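Side-chain contact in carbohydrate-binding protein (Flavonifractor plautii, PDB 6N1B), which probably removes the acetyl group from N-acetylgalactosamine of the A blood-group antigen, a step in a gut bacterial pathway converting type A to O blood: residues A[62-67]-A[123-128]. Residues are numbered along the deposited sequence; the frame is centred on the assembly and turned at random.
Sequences EPWNGY and MVYNAE
Trp64 and Tyr125 meet in a T-shaped aromatic pair, the edge of the tyrosine ring directed toward the face of the indole. The centroid of the indole's five-membered ring lies 5.4 Å from that of Tyr125, and the two planes are inclined at 72°. Only these two side chains join the segments, and little surface, 69 Å² over both sides, is buried between them.

Followed outward from CB, the Tyr125 side chain starts with CG anti to the backbone N (chi1 178°), which carries the ring off strand 116-126 toward the indole. The touching is left to one flank of the ring: CE1 packs against the CD1-NE1 side of the five-membered ring, 3.8 Å from Trp64 CD1 and 4.0 Å from Trp64 NE1. Beyond it, the hydroxyl OH is hydrogen-bonded to OD1 of Asp130. The indole N-H of Trp64 is given to the backbone carbonyl of the same Asp130. One residue, in the loop after strand 116-126, thus binds the polar atoms of both rings; its carbonyl helps fix the rotation of the indole, while its carboxylate holds the far end of the tyrosine.

Within its own segment, Trp64 opens a type I' turn that ends at Tyr67, closed by Trp64 N to Tyr67 O at 2.9 Å and by Tyr67 N to Trp64 O at 3.2 Å. This tight two-residue hairpin links strand 63-64 to strand 67-75, whose Trp70 makes a second edge-to-face pair with Trp64. Val58 and Leu60 of strand 52-60 pack against Tyr125, and Met132 of strand 131-140 touches both rings. The Trp64-Tyr125 contact joins the hairpin to 116-126, an edge strand that also carries the calcium-site residues Asp120 and Asp122, and probably bridges successive blades of a beta-propeller.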
ATOM      1  N   GLU A  62     -10.809  14.820  10.656  1.00 15.60           N
ATOM      2  CA  GLU A  62     -10.527  16.258  10.662  1.00 14.32           C
ATOM      3  C   GLU A  62      -9.258  16.487   9.907  1.00 13.07           C
ATOM      4  O   GLU A  62      -8.365  15.637   9.844  1.00 14.70           O
ATOM      5  CB  GLU A  62     -10.355  16.689  12.107  1.00 18.23           C
ATOM      6  CG  GLU A  62     -11.593  16.583  12.995  1.00 24.33           C
ATOM      7  CD  GLU A  62     -11.256  16.730  14.457  1.00 54.85           C
ATOM      8  OE1 GLU A  62     -10.157  17.014  14.825  1.00104.43           O
ATOM      9  OE2 GLU A  62     -12.217  16.518  15.187  1.00 68.51           O
ATOM     10  N   PRO A  63      -9.154  17.625   9.221  1.00 13.52           N
ATOM     11  CA  PRO A  63      -7.944  17.900   8.407  1.00 12.82           C
ATOM     12  C   PRO A  63      -6.645  17.952   9.176  1.00 11.98           C
ATOM     13  O   PRO A  63      -6.632  18.373  10.308  1.00 15.43           O
ATOM     14  CB  PRO A  63      -8.260  19.194   7.687  1.00 15.25           C
ATOM     15  CG  PRO A  63      -9.281  19.891   8.511  1.00 18.57           C
ATOM     16  CD  PRO A  63     -10.075  18.797   9.234  1.00 15.86           C
ATOM     17  N   TRP A  64      -5.617  17.440   8.520  1.00 11.50           N
ATOM     18  CA  TRP A  64      -4.250  17.498   9.006  1.00 11.08           C
ATOM     19  C   TRP A  64      -3.444  18.281   7.983  1.00 11.14           C
ATOM     20  O   TRP A  64      -3.444  17.910   6.819  1.00 10.78           O
ATOM     21  CB  TRP A  64      -3.709  16.105   9.162  1.00 13.07           C
ATOM     22  CG  TRP A  64      -2.323  15.973   9.727  1.00 11.58           C
ATOM     23  CD1 TRP A  64      -1.943  16.111  11.054  1.00 12.27           C
ATOM     24  CD2 TRP A  64      -1.135  15.707   9.005  1.00 10.34           C
ATOM     25  NE1 TRP A  64      -0.573  15.864  11.181  1.00 11.75           N
ATOM     26  CE2 TRP A  64      -0.053  15.597   9.969  1.00 11.30           C
ATOM     27  CE3 TRP A  64      -0.844  15.542   7.664  1.00 11.09           C
ATOM     28  CZ2 TRP A  64       1.224  15.436   9.586  1.00 11.27           C
ATOM     29  CZ3 TRP A  64       0.456  15.327   7.286  1.00 10.61           C
ATOM     30  CH2 TRP A  64       1.517  15.262   8.297  1.00 10.49           C
ATOM     31  N   ASN A  65      -2.873  19.403   8.406  1.00 11.37           N
ATOM     32  CA  ASN A  65      -2.146  20.330   7.491  1.00 12.10           C
ATOM     33  C   ASN A  65      -2.987  20.596   6.230  1.00 11.39           C
ATOM     34  O   ASN A  65      -2.461  20.633   5.095  1.00 13.49           O
ATOM     35  CB  ASN A  65      -0.771  19.739   7.141  1.00 11.80           C
ATOM     36  CG  ASN A  65       0.092  19.658   8.391  1.00 11.85           C
ATOM     37  OD1 ASN A  65       0.530  18.488   8.833  1.00 15.15           O
ATOM     38  ND2 ASN A  65       0.329  20.762   8.980  1.00 10.79           N
ATOM     39  N   GLY A  66      -4.258  20.891   6.482  1.00 11.97           N
ATOM     40  CA  GLY A  66      -5.162  21.344   5.429  1.00 13.20           C
ATOM     41  C   GLY A  66      -6.002  20.336   4.712  1.00 12.71           C
ATOM     42  O   GLY A  66      -6.862  20.742   3.968  1.00 13.84           O
ATOM     43  N   TYR A  67      -5.745  19.056   4.917  1.00 11.77           N
ATOM     44  CA  TYR A  67      -6.423  18.021   4.118  1.00 11.02           C
ATOM     45  C   TYR A  67      -6.845  16.802   4.963  1.00 10.16           C
ATOM     46  O   TYR A  67      -6.039  16.389   5.839  1.00 11.19           O
ATOM     47  CB  TYR A  67      -5.514  17.513   2.982  1.00 10.92           C
ATOM     48  CG  TYR A  67      -5.106  18.569   2.009  1.00 11.77           C
ATOM     49  CD1 TYR A  67      -5.980  18.895   0.981  1.00 13.71           C
ATOM     50  CD2 TYR A  67      -3.911  19.231   2.103  1.00 13.29           C
ATOM     51  CE1 TYR A  67      -5.641  19.940   0.134  1.00 15.90           C
ATOM     52  CE2 TYR A  67      -3.506  20.194   1.151  1.00 17.27           C
ATOM     53  CZ  TYR A  67      -4.397  20.547   0.178  1.00 16.52           C
ATOM     54  OH  TYR A  67      -4.049  21.537  -0.722  1.00 21.13           O
ATOM     55  N   MET A 123       1.451   4.146   5.133  1.00  8.13           N
ATOM     56  CA  MET A 123       1.529   5.313   6.032  1.00  7.77           C
ATOM     57  C   MET A 123       0.402   5.229   7.053  1.00  7.24           C
ATOM     58  O   MET A 123      -0.746   4.877   6.765  1.00  8.42           O
ATOM     59  CB  MET A 123       1.420   6.564   5.178  1.00  8.55           C
ATOM     60  CG  MET A 123       1.479   7.903   5.908  1.00  8.41           C
ATOM     61  SD  MET A 123       1.780   9.290   4.844  1.00 10.62           S
ATOM     62  CE  MET A 123       0.241   9.353   3.964  1.00 13.23           C
ATOM     63  N   VAL A 124       0.796   5.632   8.270  1.00  8.55           N
ATOM     64  CA  VAL A 124      -0.091   5.684   9.436  0.50 10.02           C
ATOM     65  C   VAL A 124      -0.146   7.085  10.031  1.00 10.55           C
ATOM     66  O   VAL A 124       0.887   7.717  10.140  1.00 11.67           O
ATOM     67  CB  VAL A 124       0.440   4.700  10.491  0.50 15.31           C
ATOM     68  CG1 VAL A 124      -0.524   4.533  11.679  0.50 17.65           C
ATOM     69  CG2 VAL A 124       0.619   3.384   9.917  0.50 18.44           C
ATOM     70  N   TYR A 125      -1.336   7.500  10.440  1.00  9.34           N
ATOM     71  CA  TYR A 125      -1.474   8.675  11.300  1.00  9.68           C
ATOM     72  C   TYR A 125      -1.286   8.301  12.752  1.00  9.66           C
ATOM     73  O   TYR A 125      -1.925   7.372  13.249  1.00 12.14           O
ATOM     74  CB  TYR A 125      -2.852   9.297  11.120  1.00 10.86           C
ATOM     75  CG  TYR A 125      -3.082  10.489  12.016  1.00 10.87           C
ATOM     76  CD1 TYR A 125      -2.321  11.619  11.866  1.00  9.97           C
ATOM     77  CD2 TYR A 125      -3.996  10.440  13.021  1.00 12.02           C
ATOM     78  CE1 TYR A 125      -2.471  12.722  12.645  1.00 11.89           C
ATOM     79  CE2 TYR A 125      -4.219  11.562  13.855  1.00 12.49           C
ATOM     80  CZ  TYR A 125      -3.444  12.688  13.703  1.00 11.73           C
ATOM     81  OH  TYR A 125      -3.620  13.759  14.576  1.00 14.27           O
ATOM     82  N   ASN A 126      -0.343   8.964  13.396  1.00  9.19           N
ATOM     83  CA  ASN A 126      -0.036   8.775  14.815  1.00 10.37           C
ATOM     84  C   ASN A 126      -0.746   9.948  15.584  1.00 10.50           C
ATOM     85  O   ASN A 126      -0.310  11.068  15.519  1.00 11.45           O
ATOM     86  CB  ASN A 126       1.475   8.824  15.035  1.00  9.78           C
ATOM     87  CG  ASN A 126       1.845   8.488  16.452  1.00  9.73           C
ATOM     88  OD1 ASN A 126       1.245   9.010  17.375  1.00 11.61           O
ATOM     89  ND2 ASN A 126       2.946   7.716  16.633  1.00 11.34           N
ATOM     90  N   ALA A 127      -1.845   9.594  16.204  1.00 11.19           N
ATOM     91  CA  ALA A 127      -2.647  10.638  16.915  1.00 13.04           C
ATOM     92  C   ALA A 127      -1.903  11.237  18.065  1.00 11.66           C
ATOM     93  O   ALA A 127      -2.025  12.431  18.330  1.00 15.18           O
ATOM     94  CB  ALA A 127      -3.988  10.019  17.353  1.00 15.50           C
ATOM     95  N   GLU A 128      -1.171  10.428  18.822  1.00 13.13           N
ATOM     96  CA  GLU A 128      -0.485  10.967  19.977  1.00 14.82           C
ATOM     97  C   GLU A 128       0.537  12.045  19.637  1.00 12.44           C
ATOM     98  O   GLU A 128       0.751  12.937  20.411  1.00 16.19           O
ATOM     99  CB  GLU A 128       0.198   9.747  20.712  1.00 17.52           C
ATOM    100  CG  GLU A 128       0.912  10.079  21.982  1.00 26.53           C
ATOM    101  CD  GLU A 128      -0.073  10.058  23.122  1.00 40.75           C
ATOM    102  OE1 GLU A 128      -1.227   9.538  22.892  1.00 56.60           O
ATOM    103  OE2 GLU A 128       0.340  10.481  24.205  1.00 90.78           O
TER